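Local coordinates for gentamicin resistance protein (Enterococcus gallinarum, PDB 6CTZ) that probably phosphorylates the 2''-hydroxyl of aminoglycoside antibiotics such as kanamycin, using a guanosine nucleotide and magnesium, and so confers resistance to gentamicin, at residues Leu2-Met7 with Gly77-Gly82; Thr6-Gln11 with Ile15-Val20. The protein carries 2 engineered substitutions. All coordinates share one frame; numbering follows the deposited sequence.

Contact 1 (Leu2-Met7 with Gly77-Gly82)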
ATOM      1  N   LEU A   2      28.005   2.600  -7.489  1.00 39.95           N
ATOM      2  CA  LEU A   2      28.708   3.866  -7.678  1.00 39.11           C
ATOM      3  C   LEU A   2      27.799   4.929  -8.284  1.00 38.49           C
ATOM      4  O   LEU A   2      28.008   6.129  -8.069  1.00 38.38           O
ATOM      5  CB  LEU A   2      29.931   3.638  -8.570  0.71 38.80           C
ATOM      6  CG  LEU A   2      30.865   4.811  -8.866  0.72 38.53           C
ATOM      7  CD1 LEU A   2      31.456   5.368  -7.582  0.75 38.21           C
ATOM      8  CD2 LEU A   2      31.962   4.355  -9.809  0.70 38.45           C
ATOM      9  N   HIS A   3      26.762   4.497  -8.968  1.00 37.21           N
ATOM     10  CA  HIS A   3      25.826   5.414  -9.586  1.00 36.22           C
ATOM     11  C   HIS A   3      25.021   6.180  -8.510  1.00 33.59           C
ATOM     12  O   HIS A   3      24.940   7.390  -8.486  1.00 33.48           O
ATOM     13  CB  HIS A   3      24.900   4.638 -10.509  1.00 38.01           C
ATOM     14  CG  HIS A   3      23.776   5.451 -11.070  1.00 39.52           C
ATOM     15  ND1 HIS A   3      23.979   6.617 -11.767  1.00 40.05           N
ATOM     16  CD2 HIS A   3      22.439   5.265 -11.034  1.00 40.06           C
ATOM     17  CE1 HIS A   3      22.817   7.123 -12.125  1.00 40.21           C
ATOM     18  NE2 HIS A   3      21.868   6.328 -11.679  1.00 40.45           N
ATOM     19  N   TYR A   4      24.446   5.426  -7.610  1.00 30.58           N
ATOM     20  CA  TYR A   4      23.663   6.062  -6.556  1.00 27.78           C
ATOM     21  C   TYR A   4      24.555   6.791  -5.559  1.00 25.28           C
ATOM     22  O   TYR A   4      24.208   7.881  -5.091  1.00 22.67           O
ATOM     23  CB  TYR A   4      22.779   5.028  -5.858  1.00 28.83           C
ATOM     24  CG  TYR A   4      21.833   4.339  -6.811  1.00 30.99           C
ATOM     25  CD1 TYR A   4      20.610   4.907  -7.137  1.00 30.87           C
ATOM     26  CD2 TYR A   4      22.178   3.134  -7.410  1.00 33.04           C
ATOM     27  CE1 TYR A   4      19.744   4.285  -8.018  1.00 31.89           C
ATOM     28  CE2 TYR A   4      21.323   2.504  -8.295  1.00 34.30           C
ATOM     29  CZ  TYR A   4      20.108   3.081  -8.598  1.00 34.11           C
ATOM     30  OH  TYR A   4      19.262   2.449  -9.480  1.00 35.72           O
ATOM     31  N   THR A   5      25.715   6.216  -5.231  1.00 25.30           N
ATOM     32  CA  THR A   5      26.591   6.850  -4.249  1.00 25.83           C
ATOM     33  C   THR A   5      27.139   8.177  -4.761  1.00 23.76           C
ATOM     34  O   THR A   5      27.297   9.127  -3.988  1.00 22.13           O
ATOM     35  CB  THR A   5      27.723   5.903  -3.851  1.00 28.70           C
ATOM     36  OG1 THR A   5      28.541   5.623  -4.994  1.00 30.54           O
ATOM     37  CG2 THR A   5      27.149   4.603  -3.318  1.00 29.41           C
ATOM     38  N   THR A   6      27.419   8.269  -6.062  1.00 23.87           N
ATOM     39  CA  THR A   6      27.922   9.526  -6.606  1.00 24.80           C
ATOM     40  C   THR A   6      26.867  10.623  -6.532  1.00 22.99           C
ATOM     41  O   THR A   6      27.174  11.759  -6.158  1.00 23.15           O
ATOM     42  CB  THR A   6      28.419   9.329  -8.034  1.00 27.34           C
ATOM     43  OG1 THR A   6      29.481   8.371  -8.028  1.00 29.57           O
ATOM     44  CG2 THR A   6      28.941  10.646  -8.607  1.00 27.67           C
ATOM     45  N   MET A   7      25.612  10.301  -6.867  1.00 22.88           N
ATOM     46  CA  MET A   7      24.549  11.291  -6.734  1.00 22.83           C
ATOM     47  C   MET A   7      24.414  11.756  -5.294  1.00 20.62           C
ATOM     48  O   MET A   7      24.284  12.958  -5.028  1.00 20.83           O
ATOM     49  CB  MET A   7      23.223  10.711  -7.218  1.00 26.17           C
ATOM     50  CG  MET A   7      23.098  10.656  -8.723  1.00 29.76           C
ATOM     51  SD  MET A   7      21.416  10.281  -9.240  1.00 33.61           S
ATOM     52  CE  MET A   7      21.290   8.563  -8.749  1.00 32.64           C
ATOM     53  N   GLY A  77      16.998  15.280  -2.980  1.00 16.31           N
ATOM     54  CA  GLY A  77      17.876  15.364  -4.120  1.00 17.29           C
ATOM     55  C   GLY A  77      17.124  15.400  -5.439  1.00 16.37           C
ATOM     56  O   GLY A  77      15.896  15.321  -5.504  1.00 16.62           O
ATOM     57  N   LYS A  78      17.903  15.499  -6.505  1.00 18.22           N
ATOM     58  CA  LYS A  78      17.405  15.599  -7.854  1.00 23.53           C
ATOM     59  C   LYS A  78      18.274  14.815  -8.810  1.00 23.67           C
ATOM     60  O   LYS A  78      19.459  14.921  -8.755  1.00 23.07           O
ATOM     61  CB  LYS A  78      17.493  17.078  -8.233  1.00 29.07           C
ATOM     62  CG  LYS A  78      16.664  17.525  -9.371  1.00 33.42           C
ATOM     63  CD  LYS A  78      16.523  19.018  -9.305  1.00 35.92           C
ATOM     64  CE  LYS A  78      17.736  19.687  -9.877  1.00 38.02           C
ATOM     65  NZ  LYS A  78      18.696  20.093  -8.826  1.00 39.24           N
ATOM     66  N   ARG A  79      17.690  14.026  -9.685  1.00 23.90           N
ATOM     67  CA  ARG A  79      18.454  13.340 -10.715  1.00 27.02           C
ATOM     68  C   ARG A  79      18.604  14.269 -11.920  1.00 27.97           C
ATOM     69  O   ARG A  79      19.594  14.268 -12.579  1.00 30.29           O
ATOM     70  CB  ARG A  79      17.744  12.126 -11.241  1.00 30.34           C
ATOM     71  CG  ARG A  79      17.675  11.030 -10.261  1.00 32.87           C
ATOM     72  CD  ARG A  79      17.077   9.853 -10.927  1.00 35.19           C
ATOM     73  NE  ARG A  79      18.150   9.138 -11.495  1.00 36.78           N
ATOM     74  CZ  ARG A  79      18.422   7.896 -11.241  1.00 35.94           C
ATOM     75  NH1 ARG A  79      17.683   7.243 -10.419  1.00 35.22           N
ATOM     76  NH2 ARG A  79      19.464   7.358 -11.798  1.00 35.64           N
ATOM     77  N   SER A  80      17.580  15.041 -12.166  1.00 27.52           N
ATOM     78  CA  SER A  80      17.469  15.965 -13.269  1.00 28.37           C
ATOM     79  C   SER A  80      16.126  16.623 -13.089  1.00 27.20           C
ATOM     80  O   SER A  80      15.433  16.266 -12.215  1.00 25.86           O
ATOM     81  CB  SER A  80      17.581  15.251 -14.601  1.00 29.62           C
ATOM     82  OG  SER A  80      16.483  14.450 -14.781  1.00 30.05           O
ATOM     83  N   ASP A  81      15.779  17.605 -13.896  1.00 28.81           N
ATOM     84  CA  ASP A  81      14.526  18.310 -13.658  1.00 30.65           C
ATOM     85  C   ASP A  81      13.362  17.330 -13.644  1.00 29.61           C
ATOM     86  O   ASP A  81      13.246  16.475 -14.526  1.00 30.01           O
ATOM     87  CB  ASP A  81      14.306  19.367 -14.734  1.00 33.49           C
ATOM     88  CG  ASP A  81      15.215  20.563 -14.560  1.00 36.13           C
ATOM     89  OD1 ASP A  81      15.995  20.593 -13.577  1.00 37.23           O
ATOM     90  OD2 ASP A  81      15.143  21.481 -15.399  1.00 36.98           O
ATOM     91  N   GLY A  82      12.529  17.432 -12.610  1.00 28.22           N
ATOM     92  CA  GLY A  82      11.347  16.607 -12.486  1.00 27.14           C
ATOM     93  C   GLY A  82      11.591  15.194 -12.013  1.00 25.37           C
ATOM     94  O   GLY A  82      10.684  14.361 -12.114  1.00 24.10           O
TER
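His3 and Met7 meet Arg79 in a small surface contact, where one side of the N-terminal helix 2-11 comes against the corner that follows strand 73-78. Every close contact runs through this one arginine. Its CG lies 3.9 Å from Met7 SD, and farther out the methyl Met7 CE rests 3.7 Å above the guanidinium plane, offset toward the rim. The same methyl also sits over one face of the His3 imidazole, again toward the rim, so it fills the angle between two flat groups whose planes are 38° apart. The bend in the Arg79 chain at chi3 (89°) turns the guanidinium toward the helix, while the bend at Met7 chi3 carries CE over it.

The setting is the N-terminal lobe of a kinase-like phosphotransferase: the chain around 79-82 links edge strand 73-78 to its antiparallel neighbour 83-89 in the five-stranded sheet.

At the imidazole edge, His3 NE2 and Arg79 NH2 are modelled 2.6 Å apart, but the angle is poor for a hydrogen bond, and the pair is best read as doubtful. Both residues also touch a crystal neighbour, which may influence how they are placed. Behind the histidine, Tyr4 offers a ring face to His3 CD2, which stands 3.9 Å above its centre. Tyr4 CE1 is 4.3 Å from Arg79 NH1. Tyr4 continues the aromatic packing onto the sheet, meeting Phe42 edge-to-face and also touching the ring of Tyr30. Within the helix, Leu2 O accepts from both Thr6 N and Thr6 OG1; the hydroxyl bond is 2.7 Å long, with a C=O...O angle of 155°, and fixes the rotation of the Thr6 side chain on the first turn.

Contact 2 (Thr6-Gln11 with Ile15-Val20); sequences TMIMTQ and ISIQSV
Met9 meets two flat groups of segment 15-20, both of them peptide units. Its CG stands 3.7 Å from Ile15 O, beyond the oxygen and tilted out of the carbonyl plane; in the conformer described, one of two modelled for Met9, SD lies 3.9 Å from Ile17 N. The isoleucines supply the rest. The methyl Ile8 CG2, set anti to the backbone N by chi1 of -67°, meets two branches of Ile15, 4.0 Å from CD1 and equally close to CG2. Ile17 CD1 slots between the two helix residues, 3.8 Å from Met9 CG and 4.1 Å from Ile8 CG2.

The chain has left helix 2-11, turned, and doubled back along it, extended through Ile15-Ile17, before entering strand 20-25, one of the two outer strands of the N-lobe sheet. Ile8 and Ile15 also press on Phe40 of strand 38-43, so the helix and the returning chain share one apolar seat on the sheet. The attraction across the contact is apolar, resting on the fit of aliphatic branches, whereas burying Ile17 N without a partner in the model probably costs some stability.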
ATOM      1  N   THR A   6      27.419   8.269  -6.062  1.00 23.87           N
ATOM      2  CA  THR A   6      27.922   9.526  -6.606  1.00 24.80           C
ATOM      3  C   THR A   6      26.867  10.623  -6.532  1.00 22.99           C
ATOM      4  O   THR A   6      27.174  11.759  -6.158  1.00 23.15           O
ATOM      5  CB  THR A   6      28.419   9.329  -8.034  1.00 27.34           C
ATOM      6  OG1 THR A   6      29.481   8.371  -8.028  1.00 29.57           O
ATOM      7  CG2 THR A   6      28.941  10.646  -8.607  1.00 27.67           C
ATOM      8  N   MET A   7      25.612  10.301  -6.867  1.00 22.88           N
ATOM      9  CA  MET A   7      24.549  11.291  -6.734  1.00 22.83           C
ATOM     10  C   MET A   7      24.414  11.756  -5.294  1.00 20.62           C
ATOM     11  O   MET A   7      24.284  12.958  -5.028  1.00 20.83           O
ATOM     12  CB  MET A   7      23.223  10.711  -7.218  1.00 26.17           C
ATOM     13  CG  MET A   7      23.098  10.656  -8.723  1.00 29.76           C
ATOM     14  SD  MET A   7      21.416  10.281  -9.240  1.00 33.61           S
ATOM     15  CE  MET A   7      21.290   8.563  -8.749  1.00 32.64           C
ATOM     16  N   ILE A   8      24.447  10.815  -4.350  1.00 17.81           N
ATOM     17  CA  ILE A   8      24.273  11.164  -2.944  1.00 17.48           C
ATOM     18  C   ILE A   8      25.403  12.079  -2.481  1.00 18.32           C
ATOM     19  O   ILE A   8      25.173  13.137  -1.882  1.00 19.47           O
ATOM     20  CB  ILE A   8      24.180   9.887  -2.093  1.00 17.03           C
ATOM     21  CG1 ILE A   8      22.897   9.115  -2.420  1.00 17.24           C
ATOM     22  CG2 ILE A   8      24.222  10.229  -0.622  1.00 18.29           C
ATOM     23  CD1 ILE A   8      22.867   7.738  -1.805  1.00 17.63           C
ATOM     24  N   MET A   9      26.641  11.700  -2.774  1.00 19.16           N
ATOM     25  CA  MET A   9      27.751  12.474  -2.234  1.00 20.79           C
ATOM     26  C   MET A   9      27.913  13.818  -2.925  1.00 20.84           C
ATOM     27  O   MET A   9      28.321  14.788  -2.278  1.00 20.69           O
ATOM     28  CB  MET A   9      29.031  11.649  -2.233  1.00 23.00           C
ATOM     29  CG  MET A   9      28.962  10.560  -1.183  1.00 25.97           C
ATOM     30  SD  MET A   9      30.545   9.798  -0.865  0.81 28.42           S
ATOM     31  CE  MET A   9      30.818   8.932  -2.410  0.81 25.68           C
ATOM     32  N   THR A  10      27.610  13.899  -4.223  1.00 20.38           N
ATOM     33  CA  THR A  10      27.640  15.184  -4.917  0.63 20.71           C
ATOM     34  C   THR A  10      26.679  16.175  -4.278  1.00 21.09           C
ATOM     35  O   THR A  10      27.025  17.340  -4.043  1.00 22.43           O
ATOM     36  CB  THR A  10      27.264  14.980  -6.384  0.63 22.03           C
ATOM     37  OG1 THR A  10      28.278  14.211  -7.038  0.63 22.50           O
ATOM     38  CG2 THR A  10      27.101  16.321  -7.083  0.63 21.67           C
ATOM     39  N   GLN A  11      25.458  15.725  -3.995  1.00 19.74           N
ATOM     40  CA  GLN A  11      24.408  16.629  -3.560  1.00 19.09           C
ATOM     41  C   GLN A  11      24.372  16.866  -2.060  1.00 19.25           C
ATOM     42  O   GLN A  11      23.807  17.875  -1.631  1.00 20.63           O
ATOM     43  CB  GLN A  11      23.054  16.130  -4.067  1.00 19.93           C
ATOM     44  CG  GLN A  11      23.082  15.957  -5.577  1.00 19.88           C
ATOM     45  CD  GLN A  11      21.768  15.525  -6.172  1.00 19.96           C
ATOM     46  OE1 GLN A  11      20.694  15.864  -5.672  1.00 20.07           O
ATOM     47  NE2 GLN A  11      21.845  14.769  -7.255  1.00 21.53           N
ATOM     48  N   ILE A  15      27.320  13.779   3.937  1.00 22.26           N
ATOM     49  CA  ILE A  15      27.233  12.323   3.916  1.00 23.48           C
ATOM     50  C   ILE A  15      28.546  11.770   3.383  1.00 26.93           C
ATOM     51  O   ILE A  15      28.880  11.961   2.207  1.00 29.59           O
ATOM     52  CB  ILE A  15      26.044  11.836   3.080  1.00 22.99           C
ATOM     53  CG1 ILE A  15      24.749  12.365   3.678  1.00 23.65           C
ATOM     54  CG2 ILE A  15      26.022  10.309   3.005  1.00 25.17           C
ATOM     55  CD1 ILE A  15      23.570  12.094   2.832  1.00 24.80           C
ATOM     56  N   SER A  16      29.288  11.080   4.244  1.00 27.21           N
ATOM     57  CA  SER A  16      30.471  10.327   3.848  1.00 28.71           C
ATOM     58  C   SER A  16      30.090   8.856   3.879  1.00 29.01           C
ATOM     59  O   SER A  16      29.744   8.324   4.938  1.00 30.71           O
ATOM     60  CB  SER A  16      31.636  10.585   4.801  1.00 30.29           C
ATOM     61  OG  SER A  16      32.739   9.758   4.480  0.39 30.18           O
ATOM     62  N   ILE A  17      30.146   8.209   2.725  1.00 27.89           N
ATOM     63  CA  ILE A  17      29.596   6.869   2.575  1.00 28.30           C
ATOM     64  C   ILE A  17      30.667   5.841   2.914  1.00 28.97           C
ATOM     65  O   ILE A  17      31.708   5.766   2.247  1.00 30.46           O
ATOM     66  CB  ILE A  17      29.021   6.661   1.169  1.00 28.38           C
ATOM     67  CG1 ILE A  17      27.788   7.550   0.982  1.00 28.64           C
ATOM     68  CG2 ILE A  17      28.677   5.219   0.966  1.00 29.30           C
ATOM     69  CD1 ILE A  17      27.106   7.397  -0.360  1.00 29.36           C
ATOM     70  N   GLN A  18      30.424   5.078   3.978  1.00 28.85           N
ATOM     71  CA  GLN A  18      31.282   3.978   4.394  1.00 30.55           C
ATOM     72  C   GLN A  18      30.721   2.621   4.010  1.00 29.67           C
ATOM     73  O   GLN A  18      31.486   1.666   3.855  1.00 30.51           O
ATOM     74  CB  GLN A  18      31.481   4.004   5.914  1.00 33.59           C
ATOM     75  CG  GLN A  18      32.328   5.159   6.425  1.00 35.83           C
ATOM     76  CD  GLN A  18      31.500   6.364   6.825  1.00 37.02           C
ATOM     77  OE1 GLN A  18      30.406   6.227   7.374  0.40 37.39           O
ATOM     78  NE2 GLN A  18      32.019   7.556   6.551  0.53 37.60           N
ATOM     79  N   SER A  19      29.407   2.516   3.852  1.00 27.96           N
ATOM     80  CA  SER A  19      28.800   1.266   3.465  1.00 27.31           C
ATOM     81  C   SER A  19      27.529   1.558   2.735  1.00 26.51           C
ATOM     82  O   SER A  19      26.890   2.503   3.045  1.00 25.82           O
ATOM     83  CB  SER A  19      28.481   0.403   4.674  1.00 28.17           C
ATOM     84  OG  SER A  19      27.421   0.883   5.478  1.00 29.06           O
ATOM     85  N   VAL A  20      27.219   0.740   1.756  1.00 27.14           N
ATOM     86  CA  VAL A  20      25.996   0.850   0.980  1.00 27.50           C
ATOM     87  C   VAL A  20      25.494  -0.536   0.658  1.00 26.55           C
ATOM     88  O   VAL A  20      26.233  -1.360   0.208  1.00 27.66           O
ATOM     89  CB  VAL A  20      26.190   1.596  -0.313  1.00 31.24           C
ATOM     90  CG1 VAL A  20      24.889   1.750  -1.034  1.00 32.36           C
ATOM     91  CG2 VAL A  20      26.705   2.941  -0.032  1.00 32.85           C
TER

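From the N terminus, helix 2-11 supplies one side of both contacts. Contact 2 comes first: after a three-residue link, the chain folds back on the helix and closes a short loop leading into strand 20-25. Contact 1 closes a much longer one, with 69 residues between its segments; contact 2 starts on the same helix, sharing Thr6 and Met7, and its returning segment 15-20 falls within that span. The helix is thus tied at both edges of the N-lobe sheet, to the lead-in of strand 20-25 and to the end of strand 73-78. Bridges run between the contacts: Gln11 NE2 hydrogen-bonds Lys78 O, and Thr5 packs on Ile17 and Val20.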